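Local structure of tryptophan halogenase (Shewanella frigidimarina, 2PYX) at residues Ser246-Leu251 with Ile334-Arg339; Ala340-Asn345 with Glu395-His400; Asn346-Gly351 with Glu369-Thr374. The protein is probably a flavin-dependent monooxygenase of the tryptophan halogenase family, binding FAD and thought to act on tryptophan or a related substrate. One frame throughout, in Å; residues are numbered along the deposited sequence. Where two conformers were deposited one is given.

Contact 1 of 3, residues Ser246-Leu251 with Ile334-Arg339. With TLA (L(+)-tartaric acid), chain E.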
loop_
_atom_site.group_PDB
_atom_site.type_symbol
_atom_site.label_atom_id
_atom_site.label_comp_id
_atom_site.label_asym_id
_atom_site.label_seq_id
_atom_site.Cartn_x
_atom_site.Cartn_y
_atom_site.Cartn_z
ATOM N N SER A 246 10.192 -16.994 -0.508
ATOM C CA SER A 246 9.595 -16.820 0.791
ATOM C C SER A 246 10.369 -15.837 1.634
ATOM O O SER A 246 11.611 -15.919 1.711
ATOM C CB SER A 246 9.599 -18.148 1.556
ATOM O OG SER A 246 9.067 -17.972 2.863
ATOM N N GLN A 247 9.626 -14.963 2.322
ATOM C CA GLN A 247 10.208 -14.004 3.218
ATOM C C GLN A 247 9.791 -14.233 4.668
ATOM O O GLN A 247 9.961 -13.385 5.547
ATOM C CB GLN A 247 9.872 -12.590 2.778
ATOM C CG GLN A 247 10.352 -12.290 1.329
ATOM C CD GLN A 247 11.825 -12.381 1.144
ATOM O OE1 GLN A 247 12.583 -11.886 1.972
ATOM N NE2 GLN A 247 12.267 -13.024 0.040
ATOM N N LYS A 248 9.270 -15.426 4.928
ATOM C CA LYS A 248 8.798 -15.717 6.286
ATOM C C LYS A 248 9.948 -15.750 7.285
ATOM O O LYS A 248 9.719 -15.479 8.466
ATOM C CB LYS A 248 8.004 -17.039 6.346
ATOM C CG LYS A 248 7.055 -17.093 7.517
ATOM C CD LYS A 248 6.545 -18.449 7.797
ATOM C CE LYS A 248 5.686 -19.026 6.719
ATOM N NZ LYS A 248 4.983 -20.319 7.169
ATOM N N SER A 249 11.162 -16.078 6.843
ATOM C CA SER A 249 12.302 -16.134 7.771
ATOM C C SER A 249 12.750 -14.737 8.238
ATOM O O SER A 249 13.528 -14.586 9.188
ATOM C CB SER A 249 13.478 -16.920 7.182
ATOM O OG SER A 249 14.095 -16.186 6.180
ATOM N N VAL A 250 12.231 -13.714 7.550
ATOM C CA VAL A 250 12.425 -12.328 7.924
ATOM C C VAL A 250 11.256 -11.789 8.754
ATOM O O VAL A 250 11.456 -11.192 9.795
ATOM C CB VAL A 250 12.609 -11.435 6.657
ATOM C CG1 VAL A 250 12.755 -9.945 7.005
ATOM C CG2 VAL A 250 13.802 -11.882 5.872
ATOM N N LEU A 251 10.027 -11.951 8.267
ATOM C CA LEU A 251 8.863 -11.309 8.893
ATOM C C LEU A 251 8.103 -12.194 9.876
ATOM O O LEU A 251 7.376 -11.659 10.692
ATOM C CB LEU A 251 7.892 -10.837 7.828
ATOM C CG LEU A 251 8.441 -9.778 6.874
ATOM C CD1 LEU A 251 7.411 -9.437 5.817
ATOM C CD2 LEU A 251 8.908 -8.544 7.596
ATOM N N ILE A 334 -0.807 -17.775 5.032
ATOM C CA ILE A 334 -0.011 -17.492 3.835
ATOM C C ILE A 334 1.448 -17.932 4.010
ATOM O O ILE A 334 1.922 -18.245 5.130
ATOM C CB ILE A 334 0.002 -15.978 3.494
ATOM C CG1 ILE A 334 0.656 -15.195 4.611
ATOM C CG2 ILE A 334 -1.422 -15.460 3.326
ATOM C CD1 ILE A 334 1.004 -13.732 4.231
ATOM N N ASN A 335 2.147 -17.970 2.879
ATOM C CA ASN A 335 3.604 -17.960 2.869
ATOM C C ASN A 335 3.953 -16.546 2.309
ATOM O O ASN A 335 3.821 -16.319 1.088
ATOM C CB ASN A 335 4.144 -19.058 1.992
ATOM C CG ASN A 335 5.669 -19.117 1.970
ATOM O OD1 ASN A 335 6.379 -18.397 2.740
ATOM N ND2 ASN A 335 6.205 -20.000 1.062
ATOM N N PRO A 336 4.320 -15.567 3.177
ATOM C CA PRO A 336 4.675 -14.210 2.750
ATOM C C PRO A 336 5.911 -14.270 1.849
ATOM O O PRO A 336 6.874 -14.969 2.154
ATOM C CB PRO A 336 5.029 -13.496 4.059
ATOM C CG PRO A 336 5.444 -14.550 4.950
ATOM C CD PRO A 336 4.563 -15.730 4.618
ATOM N N GLY A 337 5.879 -13.533 0.740
ATOM C CA GLY A 337 7.009 -13.513 -0.180
ATOM C C GLY A 337 6.596 -13.042 -1.536
ATOM O O GLY A 337 5.511 -12.493 -1.701
ATOM N N TYR A 338 7.520 -13.183 -2.474
ATOM C CA TYR A 338 7.313 -12.658 -3.802
ATOM C C TYR A 338 7.962 -13.534 -4.842
ATOM O O TYR A 338 8.937 -14.231 -4.598
ATOM C CB TYR A 338 7.773 -11.208 -3.902
ATOM C CG TYR A 338 9.230 -10.989 -3.621
ATOM C CD1 TYR A 338 9.698 -10.806 -2.328
ATOM C CD2 TYR A 338 10.148 -10.892 -4.657
ATOM C CE1 TYR A 338 11.051 -10.613 -2.072
ATOM C CE2 TYR A 338 11.500 -10.689 -4.393
ATOM C CZ TYR A 338 11.948 -10.537 -3.090
ATOM O OH TYR A 338 13.294 -10.283 -2.827
ATOM N N ARG A 339 7.373 -13.477 -6.028
ATOM C CA ARG A 339 7.924 -14.215 -7.141
ATOM C C ARG A 339 9.242 -13.602 -7.577
ATOM O O ARG A 339 9.420 -12.394 -7.499
ATOM C CB ARG A 339 6.930 -14.234 -8.299
ATOM C CG ARG A 339 5.642 -14.974 -8.012
ATOM C CD ARG A 339 5.830 -16.472 -8.106
ATOM N NE ARG A 339 4.714 -17.132 -7.465
ATOM C CZ ARG A 339 4.586 -18.438 -7.309
ATOM N NH1 ARG A 339 5.494 -19.260 -7.771
ATOM N NH2 ARG A 339 3.523 -18.916 -6.686
HETATM O O1 TLA E . -0.500 -23.333 6.679
HETATM O O11 TLA E . 1.086 -23.314 8.253
HETATM C C1 TLA E . 0.725 -23.305 7.069
HETATM C C2 TLA E . 1.801 -23.207 6.046
HETATM O O2 TLA E . 3.120 -23.430 6.596
HETATM C C3 TLA E . 1.741 -21.799 5.483
HETATM O O3 TLA E . 1.862 -20.818 6.509
HETATM C C4 TLA E . 2.838 -21.685 4.487
HETATM O O4 TLA E . 3.844 -20.989 4.778
HETATM O O41 TLA E . 2.674 -22.315 3.409
HETATM O O HOH W 1 14.742 -11.216 -0.980
#
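K248 reaches along P336 and ends on a bound tartrate, which was probably picked up from the crystallisation liquor. Its CB lies 3.8 Å from P336 CG, and CG keeps a similar spacing to the same proline, the lysine chain slanting across the ring. A bend at chi3 (-65°) then carries CE past P336 CD, so that NZ can donate to O4 of the tartrate at 2.7 Å and, at greater length, to its O3. That same O3 donates to I334 O, and NZ also forms a salt bridge with D254.

Beside the lysine, S246 OG donates to N335 OD1 at 2.7 Å, in the carbonyl plane and on a lone pair. The hydroxyl accepts in turn from K248 N, the mark of an ST turn, while Q247 takes the N-cap position of helix 248-251. The backbones meet where Q247 N donates to P336 O (2.8 Å) in a nearly straight bond of 175°. S246 and G337 form an antiparallel, non-hydrogen-bonded pair in a small three-stranded sheet that strand 355-356 completes. G337 has backbone angles that call for glycine, and a CB on it would clash with S246 CA.

Bent at chi2, Q247 brings NE2 to 3.4 Å from Y338 CE1, with the amide and ring planes 28° apart. Q247 NE2 donates to L245 O and, weakly, to a water that is also hydrogen-bonded to Y338 OH.

Contact 2 of 3, residues Ala340-Asn345 with Glu395-His400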
loop_
_atom_site.group_PDB
_atom_site.type_symbol
_atom_site.label_atom_id
_atom_site.label_comp_id
_atom_site.label_asym_id
_atom_site.label_seq_id
_atom_site.Cartn_x
_atom_site.Cartn_y
_atom_site.Cartn_z
ATOM N N ALA A 340 10.186 -14.409 -8.047
ATOM C CA ALA A 340 11.515 -13.875 -8.334
ATOM C C ALA A 340 11.516 -12.755 -9.411
ATOM O O ALA A 340 12.397 -11.893 -9.410
ATOM C CB ALA A 340 12.427 -15.015 -8.751
ATOM N N LYS A 341 10.575 -12.859 -10.352
ATOM C CA LYS A 341 10.335 -11.883 -11.406
ATOM C C LYS A 341 8.831 -11.618 -11.434
ATOM O O LYS A 341 8.065 -12.524 -11.096
ATOM C CB LYS A 341 10.739 -12.502 -12.766
ATOM C CG LYS A 341 12.202 -12.715 -12.984
ATOM C CD LYS A 341 12.513 -13.734 -14.049
ATOM C CE LYS A 341 12.535 -13.170 -15.387
ATOM N NZ LYS A 341 13.155 -14.179 -16.335
ATOM N N CYS A 342 8.392 -10.444 -11.861
ATOM C CA CYS A 342 6.963 -10.217 -12.168
ATOM C C CYS A 342 6.625 -10.412 -13.651
ATOM O O CYS A 342 5.444 -10.498 -13.974
ATOM C CB CYS A 342 6.463 -8.836 -11.766
ATOM S SG CYS A 342 7.139 -7.448 -12.670
ATOM N N TRP A 343 7.619 -10.499 -14.523
ATOM C CA TRP A 343 7.390 -10.526 -15.965
ATOM C C TRP A 343 8.263 -11.634 -16.586
ATOM O O TRP A 343 9.477 -11.586 -16.492
ATOM C CB TRP A 343 7.718 -9.172 -16.580
ATOM C CG TRP A 343 7.297 -8.950 -17.998
ATOM C CD1 TRP A 343 7.076 -9.890 -18.964
ATOM C CD2 TRP A 343 7.079 -7.667 -18.603
ATOM N NE1 TRP A 343 6.710 -9.254 -20.154
ATOM C CE2 TRP A 343 6.713 -7.900 -19.962
ATOM C CE3 TRP A 343 7.171 -6.341 -18.138
ATOM C CZ2 TRP A 343 6.433 -6.870 -20.825
ATOM C CZ3 TRP A 343 6.882 -5.322 -18.988
ATOM C CH2 TRP A 343 6.520 -5.589 -20.334
ATOM N N GLN A 344 7.613 -12.668 -17.119
ATOM C CA GLN A 344 8.305 -13.803 -17.736
ATOM C C GLN A 344 7.646 -14.029 -19.093
ATOM O O GLN A 344 6.422 -14.121 -19.177
ATOM C CB GLN A 344 8.138 -15.054 -16.854
ATOM C CG GLN A 344 8.784 -16.319 -17.410
ATOM C CD GLN A 344 10.287 -16.185 -17.488
ATOM O OE1 GLN A 344 10.975 -15.938 -16.477
ATOM N NE2 GLN A 344 10.828 -16.336 -18.696
ATOM N N ASN A 345 8.464 -14.159 -20.131
ATOM C CA ASN A 345 7.968 -14.253 -21.488
ATOM C C ASN A 345 7.010 -13.064 -21.695
ATOM O O ASN A 345 7.405 -11.896 -21.512
ATOM C CB ASN A 345 7.344 -15.638 -21.716
ATOM C CG ASN A 345 8.370 -16.741 -21.786
ATOM O OD1 ASN A 345 8.921 -17.162 -20.769
ATOM N ND2 ASN A 345 8.668 -17.188 -23.000
ATOM N N GLU A 395 14.048 -5.702 -12.778
ATOM C CA GLU A 395 15.081 -5.197 -11.895
ATOM C C GLU A 395 14.447 -4.215 -10.908
ATOM O O GLU A 395 14.719 -4.257 -9.692
ATOM C CB GLU A 395 16.167 -4.526 -12.708
ATOM C CG GLU A 395 17.190 -3.824 -11.875
ATOM C CD GLU A 395 18.322 -3.342 -12.711
ATOM O OE1 GLU A 395 18.109 -2.381 -13.462
ATOM O OE2 GLU A 395 19.411 -3.939 -12.634
ATOM N N ARG A 396 13.585 -3.324 -11.401
ATOM C CA ARG A 396 12.945 -2.335 -10.516
ATOM C C ARG A 396 12.013 -3.029 -9.536
ATOM O O ARG A 396 11.981 -2.670 -8.344
ATOM C CB ARG A 396 12.161 -1.255 -11.297
ATOM C CG ARG A 396 11.568 -0.157 -10.450
ATOM C CD ARG A 396 12.571 0.710 -9.697
ATOM N NE ARG A 396 13.502 1.406 -10.600
ATOM C CZ ARG A 396 13.190 2.423 -11.399
ATOM N NH1 ARG A 396 11.986 2.913 -11.460
ATOM N NH2 ARG A 396 14.126 2.960 -12.165
ATOM N N TYR A 397 11.275 -4.018 -10.018
ATOM C CA TYR A 397 10.401 -4.843 -9.159
ATOM C C TYR A 397 11.174 -5.491 -8.023
ATOM O O TYR A 397 10.743 -5.450 -6.839
ATOM C CB TYR A 397 9.725 -5.875 -10.031
ATOM C CG TYR A 397 9.164 -7.078 -9.360
ATOM C CD1 TYR A 397 7.851 -7.096 -8.912
ATOM C CD2 TYR A 397 9.912 -8.227 -9.211
ATOM C CE1 TYR A 397 7.298 -8.252 -8.301
ATOM C CE2 TYR A 397 9.382 -9.366 -8.619
ATOM C CZ TYR A 397 8.081 -9.363 -8.128
ATOM O OH TYR A 397 7.504 -10.500 -7.555
ATOM N N GLN A 398 12.346 -6.034 -8.363
ATOM C CA GLN A 398 13.224 -6.662 -7.360
ATOM C C GLN A 398 13.729 -5.621 -6.339
ATOM O O GLN A 398 13.795 -5.880 -5.108
ATOM C CB GLN A 398 14.362 -7.368 -8.079
ATOM C CG GLN A 398 13.876 -8.606 -8.797
ATOM C CD GLN A 398 14.762 -9.055 -9.946
ATOM O OE1 GLN A 398 15.824 -8.451 -10.207
ATOM N NE2 GLN A 398 14.316 -10.118 -10.652
ATOM N N GLN A 399 14.086 -4.429 -6.812
ATOM C CA GLN A 399 14.475 -3.318 -5.923
ATOM C C GLN A 399 13.302 -2.993 -4.969
ATOM O O GLN A 399 13.472 -2.821 -3.765
ATOM C CB GLN A 399 14.825 -2.052 -6.709
ATOM C CG GLN A 399 16.088 -2.127 -7.573
ATOM C CD GLN A 399 17.407 -2.061 -6.803
ATOM O OE1 GLN A 399 17.447 -1.999 -5.570
ATOM N NE2 GLN A 399 18.507 -2.052 -7.559
ATOM N N HIS A 400 12.109 -2.864 -5.520
ATOM C CA HIS A 400 10.909 -2.563 -4.697
ATOM C C HIS A 400 10.682 -3.586 -3.620
ATOM O O HIS A 400 10.452 -3.219 -2.459
ATOM C CB HIS A 400 9.667 -2.448 -5.541
ATOM C CG HIS A 400 9.619 -1.202 -6.373
ATOM N ND1 HIS A 400 10.219 -0.016 -6.000
ATOM C CD2 HIS A 400 8.960 -0.950 -7.533
ATOM C CE1 HIS A 400 9.945 0.908 -6.917
ATOM N NE2 HIS A 400 9.194 0.363 -7.861
#
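C342 sits on the ring of Y397, and this is the close-packed half of the contact. Its CB stands over one ring face, 3.8 Å from the centroid and 19° off the normal, in a CH-pi contact shifted toward the rim on the CD1-CE1 side. The sulfur, held between the backbone N and carbonyl carbon of its own residue (chi1 67°), comes in obliquely at 4.3 Å from the centroid of the Y397 ring as a sulfur-aromatic contact. C342 N lies over the face as well, 3.6 Å from Y397 CE2. The phenol oxygen is hydrogen-bonded to R339 O, which anchors the far end of the ring.

Toward the more exposed side the packing thins to one polar link. Q398 NE2 donates to A340 O at 2.9 Å, with the acceptor 18° out of the amide plane, and the extended glutamine chain runs side by side with K341. K341 CG comes no nearer than 4.1 Å to Q398 NE2, and the lysine's NZ instead donates to Q344 OE1.

Y397 projects from helix 383-413 onto the loop leading into strand 343-344, touching W370 of helix 363-377, while C342 packs on I348 of the adjoining strand 347-349.

Contact 3 of 3, residues Asn346-Gly351 with Glu369-Thr374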
loop_
_atom_site.group_PDB
_atom_site.type_symbol
_atom_site.label_atom_id
_atom_site.label_comp_id
_atom_site.label_asym_id
_atom_site.label_seq_id
_atom_site.Cartn_x
_atom_site.Cartn_y
_atom_site.Cartn_z
ATOM N N ASN A 346 5.773 -13.345 -22.084
ATOM C CA ASN A 346 4.765 -12.302 -22.375
ATOM C C ASN A 346 3.678 -12.244 -21.331
ATOM O O ASN A 346 2.523 -11.919 -21.621
ATOM C CB ASN A 346 4.147 -12.488 -23.769
ATOM C CG ASN A 346 3.407 -13.772 -23.918
ATOM O OD1 ASN A 346 3.659 -14.782 -23.229
ATOM N ND2 ASN A 346 2.425 -13.765 -24.851
ATOM N N CYS A 347 4.067 -12.538 -20.085
ATOM C CA CYS A 347 3.158 -12.584 -18.956
ATOM C C CYS A 347 3.708 -11.723 -17.824
ATOM O O CYS A 347 4.852 -11.901 -17.395
ATOM C CB CYS A 347 2.954 -14.016 -18.451
ATOM S SG CYS A 347 1.867 -14.142 -16.991
ATOM N N ILE A 348 2.876 -10.805 -17.345
ATOM C CA ILE A 348 3.235 -10.010 -16.171
ATOM C C ILE A 348 2.185 -10.210 -15.074
ATOM O O ILE A 348 0.984 -10.178 -15.308
ATOM C CB ILE A 348 3.485 -8.532 -16.565
ATOM C CG1 ILE A 348 4.084 -7.729 -15.401
ATOM C CG2 ILE A 348 2.240 -7.880 -17.150
ATOM C CD1 ILE A 348 4.427 -6.287 -15.765
ATOM N N ALA A 349 2.666 -10.438 -13.849
ATOM C CA ALA A 349 1.802 -10.671 -12.710
ATOM C C ALA A 349 1.576 -9.356 -11.957
ATOM O O ALA A 349 2.527 -8.612 -11.667
ATOM C CB ALA A 349 2.366 -11.719 -11.775
ATOM N N ILE A 350 0.321 -9.092 -11.624
ATOM C CA ILE A 350 -0.051 -7.879 -10.907
ATOM C C ILE A 350 -0.983 -8.268 -9.747
ATOM O O ILE A 350 -1.942 -9.048 -9.935
ATOM C CB ILE A 350 -0.690 -6.825 -11.845
ATOM C CG1 ILE A 350 0.288 -6.497 -12.987
ATOM C CG2 ILE A 350 -1.137 -5.586 -11.095
ATOM C CD1 ILE A 350 -0.109 -5.385 -13.938
ATOM N N GLY A 351 -0.686 -7.744 -8.569
ATOM C CA GLY A 351 -1.384 -8.115 -7.369
ATOM C C GLY A 351 -0.759 -9.332 -6.713
ATOM O O GLY A 351 0.475 -9.532 -6.802
ATOM N N GLU A 369 -0.602 -0.517 -8.414
ATOM C CA GLU A 369 -0.502 0.757 -9.133
ATOM C C GLU A 369 0.860 0.869 -9.816
ATOM O O GLU A 369 0.931 1.329 -10.934
ATOM C CB GLU A 369 -0.646 1.906 -8.148
ATOM C CG GLU A 369 -1.979 2.094 -7.454
ATOM C CD GLU A 369 -1.844 3.295 -6.529
ATOM O OE1 GLU A 369 -2.019 4.414 -7.007
ATOM O OE2 GLU A 369 -1.494 3.120 -5.340
ATOM N N TRP A 370 1.938 0.516 -9.117
ATOM C CA TRP A 370 3.268 0.634 -9.697
ATOM C C TRP A 370 3.357 -0.263 -10.927
ATOM O O TRP A 370 3.813 0.155 -11.978
ATOM C CB TRP A 370 4.399 0.273 -8.687
ATOM C CG TRP A 370 5.675 0.200 -9.415
ATOM C CD1 TRP A 370 6.442 1.271 -9.843
ATOM C CD2 TRP A 370 6.310 -0.974 -9.941
ATOM N NE1 TRP A 370 7.505 0.821 -10.574
ATOM C CE2 TRP A 370 7.466 -0.548 -10.650
ATOM C CE3 TRP A 370 6.053 -2.339 -9.863
ATOM C CZ2 TRP A 370 8.295 -1.443 -11.319
ATOM C CZ3 TRP A 370 6.907 -3.218 -10.499
ATOM C CH2 TRP A 370 8.013 -2.765 -11.230
ATOM N N THR A 371 2.944 -1.517 -10.791
ATOM C CA THR A 371 3.179 -2.444 -11.870
ATOM C C THR A 371 2.340 -2.058 -13.112
ATOM O O THR A 371 2.820 -2.050 -14.255
ATOM C CB THR A 371 2.877 -3.903 -11.477
ATOM O OG1 THR A 371 3.438 -4.227 -10.194
ATOM C CG2 THR A 371 3.471 -4.829 -12.526
ATOM N N ALA A 372 1.068 -1.732 -12.883
ATOM C CA ALA A 372 0.163 -1.367 -13.961
ATOM C C ALA A 372 0.589 -0.061 -14.627
ATOM O O ALA A 372 0.571 0.054 -15.850
ATOM C CB ALA A 372 -1.273 -1.273 -13.442
ATOM N N SER A 373 0.926 0.929 -13.812
ATOM C CA SER A 373 1.353 2.209 -14.378
ATOM C C SER A 373 2.672 2.047 -15.165
ATOM O O SER A 373 2.850 2.662 -16.211
ATOM C CB SER A 373 1.489 3.309 -13.307
ATOM O OG SER A 373 2.485 3.013 -12.342
ATOM N N THR A 374 3.582 1.227 -14.651
ATOM C CA THR A 374 4.839 0.973 -15.331
ATOM C C THR A 374 4.596 0.301 -16.652
ATOM O O THR A 374 5.180 0.690 -17.660
ATOM C CB THR A 374 5.756 0.124 -14.429
ATOM O OG1 THR A 374 6.043 0.913 -13.267
ATOM C CG2 THR A 374 7.028 -0.206 -15.114
HETATM O O HOH W 2 3.637 -6.940 -9.611
#
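T371 and I350 make the closest apolar contact between strand 347-349, with the residue that follows it, and helix 363-377. T371 CG2 is the atom on which the isoleucines converge: I350 CG1 approaches to 3.6 Å and, in the conformer described, I348 CD1 to 3.7 Å, both isoleucine chains pointing the contrary way to the threonine and lying alongside it. The methyl is aimed at them because CG2 stands anti to the backbone N of its own residue, leaving OG1 beside that N. I350 CD1 reaches farther along the helix and rests 4.3 Å from A372 CB. An alanine in place of I350 would take away everything beyond CB, and is likely to open a gap beside T371 CG2 and A372 CB, leaving the threonine methyl with I348 as its remaining isoleucine neighbour.

The polar link across the contact is a water. It donates to A349 O (2.9 Å) and to T371 OG1 (2.8 Å), bridging the strand backbone and the threonine hydroxyl, whose stronger tie is to L367 O one turn earlier in the helix.

Within the helix, T374 OG1 donates to W370 O. This carbonyl oxygen also accepts from the backbone N-H of the same threonine, the two donors arriving from opposite faces of its plane.

The strand runs beside strand 224-227 in the mixed Rossmann-type sheet. I350 packs on I226 of that neighbour and, with A372, on T22 of helix 16-31; the side chain of I350 comes within about 4 Å of that of A18, predicted to bind FAD.

From the N-terminal side, contact 1 closes first, bringing 334-339 back to 246-251 after an 82-residue excursion rich in strand. The chain then enters 340-345 directly, opening the loop that contact 2 closes at 395-400 on helix 383-413. Contact 3 lies wholly within that loop, pairing 346-351 with 369-374, and no loops cross. R339, at the end of contact 1, meets Y397 of contact 2; contacts 2 and 3 are joined by a probable backbone hydrogen bond between C342 O and A349 N and by the packing of W370 on R396 and H400. Together they tie the small three-stranded sheet, the Rossmann-type sheet edge and two successive helices.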